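Local atomic coordinates of probable Thioesterase (Bartonella henselae, PDB entry 3HM0), a protein that probably hydrolyses thioester bonds, perhaps in acyl-CoA-like substrates. Residues 93-98 with 142-147. Numbering follows the deposited sequence.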
ATOM      1  N   VAL A  93       4.549  -4.632  17.624  1.00 36.31           N
ATOM      2  CA  VAL A  93       5.598  -4.311  16.666  1.00 35.93           C
ATOM      3  C   VAL A  93       6.237  -5.608  16.230  1.00 35.52           C
ATOM      4  O   VAL A  93       6.551  -6.477  17.059  1.00 35.41           O
ATOM      5  CB  VAL A  93       6.689  -3.398  17.263  1.00 36.22           C
ATOM      6  CG1 VAL A  93       7.763  -3.068  16.215  1.00 35.00           C
ATOM      7  CG2 VAL A  93       6.080  -2.108  17.774  1.00 38.02           C
ATOM      8  N   VAL A  94       6.396  -5.741  14.920  1.00 34.89           N
ATOM      9  CA  VAL A  94       7.186  -6.812  14.357  1.00 34.41           C
ATOM     10  C   VAL A  94       8.654  -6.505  14.619  1.00 34.13           C
ATOM     11  O   VAL A  94       9.170  -5.438  14.260  1.00 33.54           O
ATOM     12  CB  VAL A  94       6.918  -7.015  12.860  1.00 34.29           C
ATOM     13  CG1 VAL A  94       7.604  -8.279  12.387  1.00 33.87           C
ATOM     14  CG2 VAL A  94       5.410  -7.114  12.604  1.00 34.51           C
ATOM     15  N   ARG A  95       9.310  -7.454  15.274  1.00 34.02           N
ATOM     16  CA  ARG A  95      10.720  -7.335  15.571  1.00 34.32           C
ATOM     17  C   ARG A  95      11.579  -8.073  14.552  1.00 34.20           C
ATOM     18  O   ARG A  95      12.592  -7.556  14.072  1.00 34.81           O
ATOM     19  CB  ARG A  95      10.969  -7.865  16.969  1.00 34.82           C
ATOM     20  CG  ARG A  95      10.702  -6.849  18.033  1.00 34.95           C
ATOM     21  CD  ARG A  95      11.801  -5.833  18.058  1.00 37.15           C
ATOM     22  NE  ARG A  95      11.378  -4.707  18.871  1.00 41.26           N
ATOM     23  CZ  ARG A  95      11.034  -3.524  18.385  1.00 41.11           C
ATOM     24  NH1 ARG A  95      11.089  -3.291  17.073  1.00 41.68           N
ATOM     25  NH2 ARG A  95      10.657  -2.573  19.220  1.00 41.34           N
ATOM     26  N   HIS A  96      11.168  -9.282  14.222  1.00 33.55           N
ATOM     27  CA  HIS A  96      11.866 -10.070  13.245  1.00 33.71           C
ATOM     28  C   HIS A  96      10.833 -10.874  12.476  1.00 33.07           C
ATOM     29  O   HIS A  96       9.799 -11.262  13.011  1.00 32.53           O
ATOM     30  CB  HIS A  96      12.914 -10.975  13.919  1.00 34.12           C
ATOM     31  CG  HIS A  96      13.276 -12.196  13.121  1.00 36.28           C
ATOM     32  ND1 HIS A  96      14.419 -12.273  12.354  1.00 36.73           N
ATOM     33  CD2 HIS A  96      12.643 -13.389  12.972  1.00 39.04           C
ATOM     34  CE1 HIS A  96      14.474 -13.459  11.768  1.00 39.37           C
ATOM     35  NE2 HIS A  96      13.409 -14.156  12.127  1.00 39.62           N
ATOM     36  N   MET A  97      11.118 -11.098  11.204  1.00 32.91           N
ATOM     37  CA  MET A  97      10.238 -11.878  10.363  1.00 32.91           C
ATOM     38  C   MET A  97      11.072 -12.697   9.351  1.00 32.89           C
ATOM     39  O   MET A  97      12.043 -12.190   8.798  1.00 32.91           O
ATOM     40  CB  MET A  97       9.279 -10.926   9.671  1.00 32.34           C
ATOM     41  CG  MET A  97       8.125 -11.592   9.005  1.00 34.18           C
ATOM     42  SD  MET A  97       6.850 -10.413   8.458  1.00 34.91           S
ATOM     43  CE  MET A  97       5.522 -11.603   8.184  1.00 31.02           C
ATOM     44  N   GLU A  98      10.697 -13.958   9.152  1.00 33.15           N
ATOM     45  CA  GLU A  98      11.260 -14.825   8.126  1.00 33.84           C
ATOM     46  C   GLU A  98      10.169 -15.258   7.197  1.00 33.35           C
ATOM     47  O   GLU A  98       9.218 -15.913   7.632  1.00 33.86           O
ATOM     48  CB  GLU A  98      11.851 -16.107   8.723  1.00 34.28           C
ATOM     49  CG  GLU A  98      13.376 -16.157   8.694  1.00 38.98           C
ATOM     50  CD  GLU A  98      13.934 -17.416   8.017  1.00 44.17           C
ATOM     51  OE1 GLU A  98      13.477 -18.544   8.354  1.00 45.65           O
ATOM     52  OE2 GLU A  98      14.844 -17.270   7.157  1.00 45.24           O
ATOM     53  N   LYS A 142       7.765 -16.972   9.934  1.00 29.15           N
ATOM     54  CA  LYS A 142       8.020 -16.947  11.361  1.00 30.34           C
ATOM     55  C   LYS A 142       8.157 -15.499  11.762  1.00 30.42           C
ATOM     56  O   LYS A 142       8.924 -14.745  11.171  1.00 29.94           O
ATOM     57  CB  LYS A 142       9.289 -17.725  11.737  1.00 31.17           C
ATOM     58  CG  LYS A 142       9.093 -19.238  11.993  1.00 34.22           C
ATOM     59  CD  LYS A 142       9.179 -20.071  10.699  1.00 39.23           C
ATOM     60  CE  LYS A 142       8.313 -21.356  10.763  1.00 41.97           C
ATOM     61  NZ  LYS A 142       7.722 -21.752   9.414  1.00 42.25           N
ATOM     62  N   VAL A 143       7.376 -15.101  12.756  1.00 31.06           N
ATOM     63  CA  VAL A 143       7.287 -13.701  13.102  1.00 31.64           C
ATOM     64  C   VAL A 143       7.550 -13.548  14.581  1.00 32.68           C
ATOM     65  O   VAL A 143       7.036 -14.317  15.391  1.00 33.48           O
ATOM     66  CB  VAL A 143       5.891 -13.143  12.782  1.00 31.45           C
ATOM     67  CG1 VAL A 143       5.961 -11.672  12.667  1.00 31.62           C
ATOM     68  CG2 VAL A 143       5.357 -13.719  11.473  1.00 31.64           C
ATOM     69  N   GLU A 144       8.348 -12.551  14.930  1.00 33.51           N
ATOM     70  CA  GLU A 144       8.541 -12.157  16.317  1.00 34.20           C
ATOM     71  C   GLU A 144       7.873 -10.804  16.609  1.00 34.16           C
ATOM     72  O   GLU A 144       8.173  -9.795  15.966  1.00 34.17           O
ATOM     73  CB  GLU A 144      10.039 -12.081  16.631  1.00 34.51           C
ATOM     74  CG  GLU A 144      10.350 -11.999  18.120  1.00 36.54           C
ATOM     75  CD  GLU A 144      11.814 -11.728  18.407  1.00 39.84           C
ATOM     76  OE1 GLU A 144      12.692 -12.454  17.859  1.00 39.30           O
ATOM     77  OE2 GLU A 144      12.074 -10.778  19.189  1.00 40.82           O
ATOM     78  N   ILE A 145       7.001 -10.782  17.612  1.00 34.65           N
ATOM     79  CA  ILE A 145       6.217  -9.593  17.960  1.00 34.97           C
ATOM     80  C   ILE A 145       6.517  -9.093  19.364  1.00 34.88           C
ATOM     81  O   ILE A 145       6.430  -9.853  20.317  1.00 35.38           O
ATOM     82  CB  ILE A 145       4.707  -9.914  17.904  1.00 35.14           C
ATOM     83  CG1 ILE A 145       4.358 -10.788  16.683  1.00 35.45           C
ATOM     84  CG2 ILE A 145       3.878  -8.646  17.980  1.00 35.71           C
ATOM     85  CD1 ILE A 145       4.186 -10.053  15.375  1.00 35.85           C
ATOM     86  N   ALA A 146       6.863  -7.820  19.486  1.00 34.81           N
ATOM     87  CA  ALA A 146       6.987  -7.152  20.778  1.00 35.41           C
ATOM     88  C   ALA A 146       5.837  -6.160  21.010  1.00 36.68           C
ATOM     89  O   ALA A 146       5.057  -5.847  20.087  1.00 36.94           O
ATOM     90  CB  ALA A 146       8.314  -6.418  20.868  1.00 34.83           C
ATOM     91  N   LEU A 147       5.762  -5.640  22.237  1.00 37.73           N
ATOM     92  CA  LEU A 147       4.719  -4.708  22.659  1.00 38.75           C
ATOM     93  C   LEU A 147       5.367  -3.418  23.128  1.00 39.68           C
ATOM     94  O   LEU A 147       6.196  -3.449  24.032  1.00 40.82           O
ATOM     95  CB  LEU A 147       3.888  -5.329  23.799  1.00 38.27           C
ATOM     96  CG  LEU A 147       2.668  -4.524  24.282  1.00 38.28           C
ATOM     97  CD1 LEU A 147       1.677  -4.313  23.146  1.00 35.53           C
ATOM     98  CD2 LEU A 147       1.968  -5.168  25.504  1.00 36.53           C
TER
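Val143 fills the tight side of this antiparallel strand pair, one methyl on each of two neighbours: CG1 lies 3.8 Å from Val94 CG1, and CG2 lies 3.9 Å from Met97 CE. The Met97 chain, fully extended with CG anti to the backbone N (chi1 -167°), runs alongside Val143 and points the same way. Ile145 adds CD1 at 4.2 Å from Val94 CG2. This apolar face is buried beneath helix 58-72, where Leu60 and Phe63 touch Met97, and Arg67 touches Val94 and Ile145. Six backbone hydrogen bonds join the strands, and a classic beta bulge shifts their register: Arg95 and His96 both face Glu144, with Arg95 N to Glu144 O at 2.7 Å and Glu144 N to His96 O also at 2.7 Å. An antiparallel sheet curved round a long helix, here 58-72, is the hot-dog fold of this superfamily. The other face is looser and more polar. There Arg95, turned about its CB-CG bond (chi2 -74°), lays CG 3.7 Å from Ala146 CB, while its NH1 hydrogen-bonds to Phe101 O of the second subunit. The extended Glu144 chain brings OE2 to 3.8 Å from Arg95 CB, and OE2 also forms a salt bridge with Arg124. His96 ND1 hydrogen-bonds to Asn100 OD1, and Glu98 OE2 to His96 NE2, both of the second subunit, whose strand continues the sheet; the solvent-exposed Lys142 turns its amino group off strand 93-98.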